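Long-range contacts in putative sugar ABC transport system, substrate-binding protein (Bordetella parapertussis, PDB 5IX8), which probably binds a sugar in the periplasm and delivers it to an ABC transporter for uptake: residues A[67-71]-A[94-100]; A[224-228]-A[243-247]. All blocks are in the same frame, centred on the assembly; numbering follows the deposited sequence.

Contact 1: residues A[67-71]-A[94-100]; sequences LQSFK and DLARSGI
The amide of Q68 and the carboxylate of D94 lie almost in one plane, 9° apart, with OD2 of D94 in the plane of the amide; the guanidinium of R97 has CA of D94 over one face, displaced from its centre. NE2 of Q68 sends a nearly straight bond to OD2 of D94, reaching it almost along the C-O bond; at 2.5 Å it is modelled unusually short. NZ of K71 stands 2.7 Å from the same OD2 of D94, on the syn side and 23° out of the carboxylate plane, completing a salt bridge. A bend at chi3 (-74°) turns the end of the lysine toward D94, while its CD runs past OG of S98 at 3.3 Å. The other carboxylate oxygen, OD1 of D94, faces NH1 of R97 at 3.5 Å. Below these polar groups the packing is apolar: CD2 of L95 reaches CB of L67 at 4.1 Å, and CD1 of I100 rests on CA of K71 at 3.7 Å. L67, F70 and L95 all continue onto A78 of strand 77-80, so helices 60-73 and 89-97 pack side by side on the sheet. With two donors on OD2 and an arginine beside OD1, the carboxylate is held against rotation and probably stays ionised.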
loop_
_atom_site.group_PDB
_atom_site.type_symbol
_atom_site.label_atom_id
_atom_site.label_comp_id
_atom_site.label_asym_id
_atom_site.label_seq_id
_atom_site.Cartn_x
_atom_site.Cartn_y
_atom_site.Cartn_z
ATOM N N LEU A 67 -13.445 -8.208 12.765
ATOM C CA LEU A 67 -12.635 -9.387 13.049
ATOM C C LEU A 67 -13.363 -10.322 14.010
ATOM O O LEU A 67 -13.345 -11.539 13.840
ATOM C CB LEU A 67 -11.287 -8.950 13.624
ATOM C CG LEU A 67 -10.407 -8.234 12.583
ATOM C CD1 LEU A 67 -9.270 -7.412 13.236
ATOM C CD2 LEU A 67 -9.824 -9.249 11.605
ATOM N N GLN A 68 -14.053 -9.756 15.003
ATOM C CA GLN A 68 -14.853 -10.577 15.902
ATOM C C GLN A 68 -15.960 -11.314 15.166
ATOM O O GLN A 68 -16.222 -12.491 15.450
ATOM C CB GLN A 68 -15.419 -9.698 17.009
ATOM C CG GLN A 68 -14.333 -9.327 17.998
ATOM C CD GLN A 68 -13.896 -10.538 18.798
ATOM O OE1 GLN A 68 -14.732 -11.393 19.165
ATOM N NE2 GLN A 68 -12.583 -10.640 19.061
ATOM N N SER A 69 -16.604 -10.665 14.198
ATOM C CA SER A 69 -17.668 -11.351 13.470
ATOM C C SER A 69 -17.127 -12.494 12.613
ATOM O O SER A 69 -17.856 -13.462 12.335
ATOM C CB SER A 69 -18.443 -10.368 12.603
ATOM O OG SER A 69 -17.660 -9.983 11.498
ATOM N N PHE A 70 -15.865 -12.408 12.183
ATOM C CA PHE A 70 -15.275 -13.532 11.456
ATOM C C PHE A 70 -15.216 -14.784 12.327
ATOM O O PHE A 70 -15.291 -15.906 11.811
ATOM C CB PHE A 70 -13.868 -13.183 10.966
ATOM C CG PHE A 70 -13.805 -12.053 9.948
ATOM C CD1 PHE A 70 -14.945 -11.561 9.313
ATOM C CD2 PHE A 70 -12.572 -11.501 9.613
ATOM C CE1 PHE A 70 -14.849 -10.530 8.379
ATOM C CE2 PHE A 70 -12.471 -10.493 8.675
ATOM C CZ PHE A 70 -13.615 -9.986 8.070
ATOM N N LYS A 71 -15.080 -14.612 13.642
ATOM C CA LYS A 71 -15.078 -15.744 14.561
ATOM C C LYS A 71 -16.374 -16.527 14.461
ATOM O O LYS A 71 -16.373 -17.761 14.406
ATOM C CB LYS A 71 -14.877 -15.245 15.994
ATOM C CG LYS A 71 -13.724 -15.862 16.737
ATOM C CD LYS A 71 -13.866 -15.707 18.264
ATOM C CE LYS A 71 -13.598 -14.305 18.748
ATOM N NZ LYS A 71 -13.562 -14.228 20.261
ATOM N N ASP A 94 -6.873 -12.923 20.240
ATOM C CA ASP A 94 -8.168 -13.542 20.501
ATOM C C ASP A 94 -8.604 -14.440 19.350
ATOM O O ASP A 94 -9.113 -15.550 19.568
ATOM C CB ASP A 94 -9.198 -12.447 20.738
ATOM C CG ASP A 94 -10.584 -12.999 20.994
ATOM O OD1 ASP A 94 -10.715 -13.954 21.793
ATOM O OD2 ASP A 94 -11.545 -12.471 20.421
ATOM N N LEU A 95 -8.418 -13.978 18.110
ATOM C CA LEU A 95 -8.720 -14.847 16.980
ATOM C C LEU A 95 -7.857 -16.099 17.014
ATOM O O LEU A 95 -8.359 -17.208 16.795
ATOM C CB LEU A 95 -8.539 -14.083 15.672
ATOM C CG LEU A 95 -9.834 -13.445 15.162
ATOM C CD1 LEU A 95 -10.554 -12.614 16.196
ATOM C CD2 LEU A 95 -9.478 -12.593 13.927
ATOM N N ALA A 96 -6.559 -15.948 17.316
ATOM C CA ALA A 96 -5.673 -17.109 17.317
ATOM C C ALA A 96 -6.090 -18.126 18.374
ATOM O O ALA A 96 -5.960 -19.335 18.151
ATOM C CB ALA A 96 -4.217 -16.677 17.532
ATOM N N ARG A 97 -6.589 -17.662 19.535
ATOM C CA ARG A 97 -7.033 -18.619 20.536
ATOM C C ARG A 97 -8.225 -19.411 20.042
ATOM O O ARG A 97 -8.452 -20.521 20.526
ATOM C CB ARG A 97 -7.377 -17.917 21.861
ATOM C CG ARG A 97 -6.144 -17.336 22.584
ATOM C CD ARG A 97 -6.469 -16.874 24.011
ATOM N NE ARG A 97 -7.422 -15.762 24.030
ATOM C CZ ARG A 97 -7.089 -14.467 24.018
ATOM N NH1 ARG A 97 -8.037 -13.543 24.050
ATOM N NH2 ARG A 97 -5.821 -14.090 23.966
ATOM N N SER A 98 -8.973 -18.873 19.080
ATOM C CA SER A 98 -10.095 -19.569 18.463
ATOM C C SER A 98 -9.692 -20.373 17.234
ATOM O O SER A 98 -10.570 -20.835 16.491
ATOM C CB SER A 98 -11.180 -18.570 18.079
ATOM O OG SER A 98 -11.811 -18.061 19.245
ATOM N N GLY A 99 -8.398 -20.565 17.005
ATOM C CA GLY A 99 -7.934 -21.274 15.827
ATOM C C GLY A 99 -7.943 -20.489 14.533
ATOM O O GLY A 99 -7.773 -21.091 13.461
ATOM N N ILE A 100 -8.111 -19.170 14.584
ATOM C CA ILE A 100 -8.151 -18.329 13.394
ATOM C C ILE A 100 -6.857 -17.544 13.319
ATOM O O ILE A 100 -6.581 -16.714 14.191
ATOM C CB ILE A 100 -9.349 -17.378 13.413
ATOM C CG1 ILE A 100 -10.647 -18.195 13.465
ATOM C CG2 ILE A 100 -9.321 -16.464 12.173
ATOM C CD1 ILE A 100 -11.885 -17.348 13.568
#

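Contact 2: residues A[224-228]-A[243-247]; sequences RPVKV and EGRLL. With SO4 (sulfate ion), chain D.
R245 sends CG anti to its own backbone nitrogen (chi1 173°), then folds at chi2 (65°) and chi3 (74°), and this doubling back brings its guanidinium to the carbonyls of R224 and V226. NH1 grips both: O of R224 lies 2.9 Å from NH1 of R245, close to the guanidinium plane, whereas O of V226, 3.0 Å from the same NH1, is tilted from that plane and receives the bond on a lone pair. The turn centred on P225, an inverse gamma turn, separates these two carbonyls. NE and NH2 turn to a sulfate ion, probably from the crystallisation liquor, with one bond each: NE of R245 points almost straight at sulfate O2 (2.8 Å), and NH2 of R245 reaches sulfate O3. NE of R220 also binds this anion, and the two arginines probably offset its charge together.

Beyond the arginine the backbones run parallel. V228 N donates to R245 O at 2.9 Å, and L247 N returns a bond of 2.8 Å to V228 O, bracketing the bridge between V228 and L246. On the same face of the sheet CD2 of L246 packs on CB of V228 at 3.7 Å, and L246 goes on to touch helices 209-221 and 235-242. K227 contributes a weak bond from NZ to O of G244, the glycine of the Schellman motif that follows helix 235-242. Strand 227-231, helix 235-242 and strand 246-250 thus form a beta-alpha-beta crossover, the recurring unit of the Rossmann-like lobes of periplasmic binding proteins.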
loop_
_atom_site.group_PDB
_atom_site.type_symbol
_atom_site.label_atom_id
_atom_site.label_comp_id
_atom_site.label_asym_id
_atom_site.label_seq_id
_atom_site.Cartn_x
_atom_site.Cartn_y
_atom_site.Cartn_z
ATOM N N ARG A 224 2.088 26.592 -10.476
ATOM C CA ARG A 224 3.446 26.241 -10.067
ATOM C C ARG A 224 3.894 24.994 -10.816
ATOM O O ARG A 224 3.265 23.931 -10.680
ATOM C CB ARG A 224 3.522 26.002 -8.551
ATOM C CG ARG A 224 3.479 27.286 -7.716
ATOM C CD ARG A 224 4.857 27.976 -7.649
ATOM N NE ARG A 224 5.859 27.171 -6.937
ATOM C CZ ARG A 224 5.967 27.133 -5.609
ATOM N NH1 ARG A 224 5.110 27.860 -4.849
ATOM N NH2 ARG A 224 6.916 26.374 -5.041
ATOM N N PRO A 225 4.957 25.071 -11.574
ATOM C CA PRO A 225 5.390 23.922 -12.378
ATOM C C PRO A 225 6.154 22.895 -11.563
ATOM O O PRO A 225 7.190 22.396 -12.017
ATOM C CB PRO A 225 6.292 24.567 -13.436
ATOM C CG PRO A 225 6.915 25.743 -12.679
ATOM C CD PRO A 225 5.793 26.272 -11.785
ATOM N N VAL A 226 5.674 22.563 -10.386
ATOM C CA VAL A 226 6.369 21.570 -9.575
ATOM C C VAL A 226 6.109 20.187 -10.146
ATOM O O VAL A 226 5.049 19.924 -10.735
ATOM C CB VAL A 226 5.949 21.642 -8.097
ATOM C CG1 VAL A 226 6.411 22.963 -7.471
ATOM C CG2 VAL A 226 4.422 21.452 -7.939
ATOM N N LYS A 227 7.072 19.292 -9.929
ATOM C CA LYS A 227 6.947 17.890 -10.302
ATOM C C LYS A 227 6.608 17.104 -9.053
ATOM O O LYS A 227 7.240 17.299 -8.010
ATOM C CB LYS A 227 8.235 17.347 -10.925
ATOM C CG LYS A 227 8.611 18.066 -12.200
ATOM C CD LYS A 227 9.971 17.611 -12.691
ATOM C CE LYS A 227 10.207 18.148 -14.085
ATOM N NZ LYS A 227 9.076 17.680 -14.960
ATOM N N VAL A 228 5.636 16.209 -9.163
ATOM C CA VAL A 228 5.110 15.479 -8.012
ATOM C C VAL A 228 5.586 14.035 -8.074
ATOM O O VAL A 228 5.653 13.439 -9.156
ATOM C CB VAL A 228 3.569 15.573 -7.953
ATOM C CG1 VAL A 228 3.008 14.755 -6.778
ATOM C CG2 VAL A 228 3.167 17.046 -7.858
ATOM N N GLU A 243 2.746 13.995 -19.465
ATOM C CA GLU A 243 2.723 15.454 -19.527
ATOM C C GLU A 243 3.757 16.103 -18.621
ATOM O O GLU A 243 3.878 17.339 -18.632
ATOM C CB GLU A 243 1.327 15.965 -19.161
ATOM C CG GLU A 243 0.287 15.700 -20.224
ATOM C CD GLU A 243 -1.142 15.639 -19.693
ATOM O OE1 GLU A 243 -1.396 16.059 -18.531
ATOM O OE2 GLU A 243 -2.014 15.155 -20.457
ATOM N N GLY A 244 4.482 15.307 -17.830
ATOM C CA GLY A 244 5.553 15.788 -16.986
ATOM C C GLY A 244 5.146 16.242 -15.605
ATOM O O GLY A 244 6.007 16.694 -14.844
ATOM N N ARG A 245 3.871 16.150 -15.248
ATOM C CA ARG A 245 3.439 16.662 -13.947
ATOM C C ARG A 245 3.800 15.710 -12.805
ATOM O O ARG A 245 4.154 16.162 -11.704
ATOM C CB ARG A 245 1.938 16.918 -13.971
ATOM C CG ARG A 245 1.367 17.284 -12.626
ATOM C CD ARG A 245 1.898 18.628 -12.102
ATOM N NE ARG A 245 1.301 19.771 -12.811
ATOM C CZ ARG A 245 1.628 21.043 -12.589
ATOM N NH1 ARG A 245 2.575 21.351 -11.702
ATOM N NH2 ARG A 245 1.020 22.009 -13.266
ATOM N N LEU A 246 3.721 14.396 -13.049
ATOM C CA LEU A 246 4.200 13.383 -12.115
ATOM C C LEU A 246 5.557 12.903 -12.604
ATOM O O LEU A 246 5.676 12.402 -13.731
ATOM C CB LEU A 246 3.240 12.193 -12.001
ATOM C CG LEU A 246 1.844 12.407 -11.399
ATOM C CD1 LEU A 246 1.071 11.064 -11.380
ATOM C CD2 LEU A 246 1.881 13.038 -10.004
ATOM N N LEU A 247 6.575 13.067 -11.763
ATOM C CA LEU A 247 7.921 12.630 -12.129
ATOM C C LEU A 247 8.041 11.123 -12.071
ATOM O O LEU A 247 8.675 10.502 -12.936
ATOM C CB LEU A 247 8.939 13.265 -11.186
ATOM C CG LEU A 247 10.394 12.811 -11.301
ATOM C CD1 LEU A 247 10.964 13.096 -12.689
ATOM C CD2 LEU A 247 11.227 13.468 -10.198
HETATM S S SO4 D . -0.673 20.032 -15.920
HETATM O O1 SO4 D . 0.143 19.195 -16.781
HETATM O O2 SO4 D . -0.825 19.387 -14.611
HETATM O O3 SO4 D . -0.028 21.332 -15.752
HETATM O O4 SO4 D . -1.970 20.199 -16.563
#

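Overall arrangement
Contacts 1 and 2 illustrate how a binding protein builds two similar alpha/beta lobes, with contact 1 in one and contact 2 in the other. They occur in series along the chain and on opposite sides of its centre, their own centres 47 Å apart and their nearest atoms about 32 Å apart. Contact 1 packs two helices against the sheet containing strands 77-80 and 101-105; contact 2 joins neighbouring strands of the other sheet, 227-231 and 246-250. Their centres lie about 25 Å and 22 Å from that of the chain. The sulfate lies at contact 2, where R220 also holds it; probably from the crystallisation liquor, it should not be taken as marking the sugar site, which in this family lies in the cleft between the lobes.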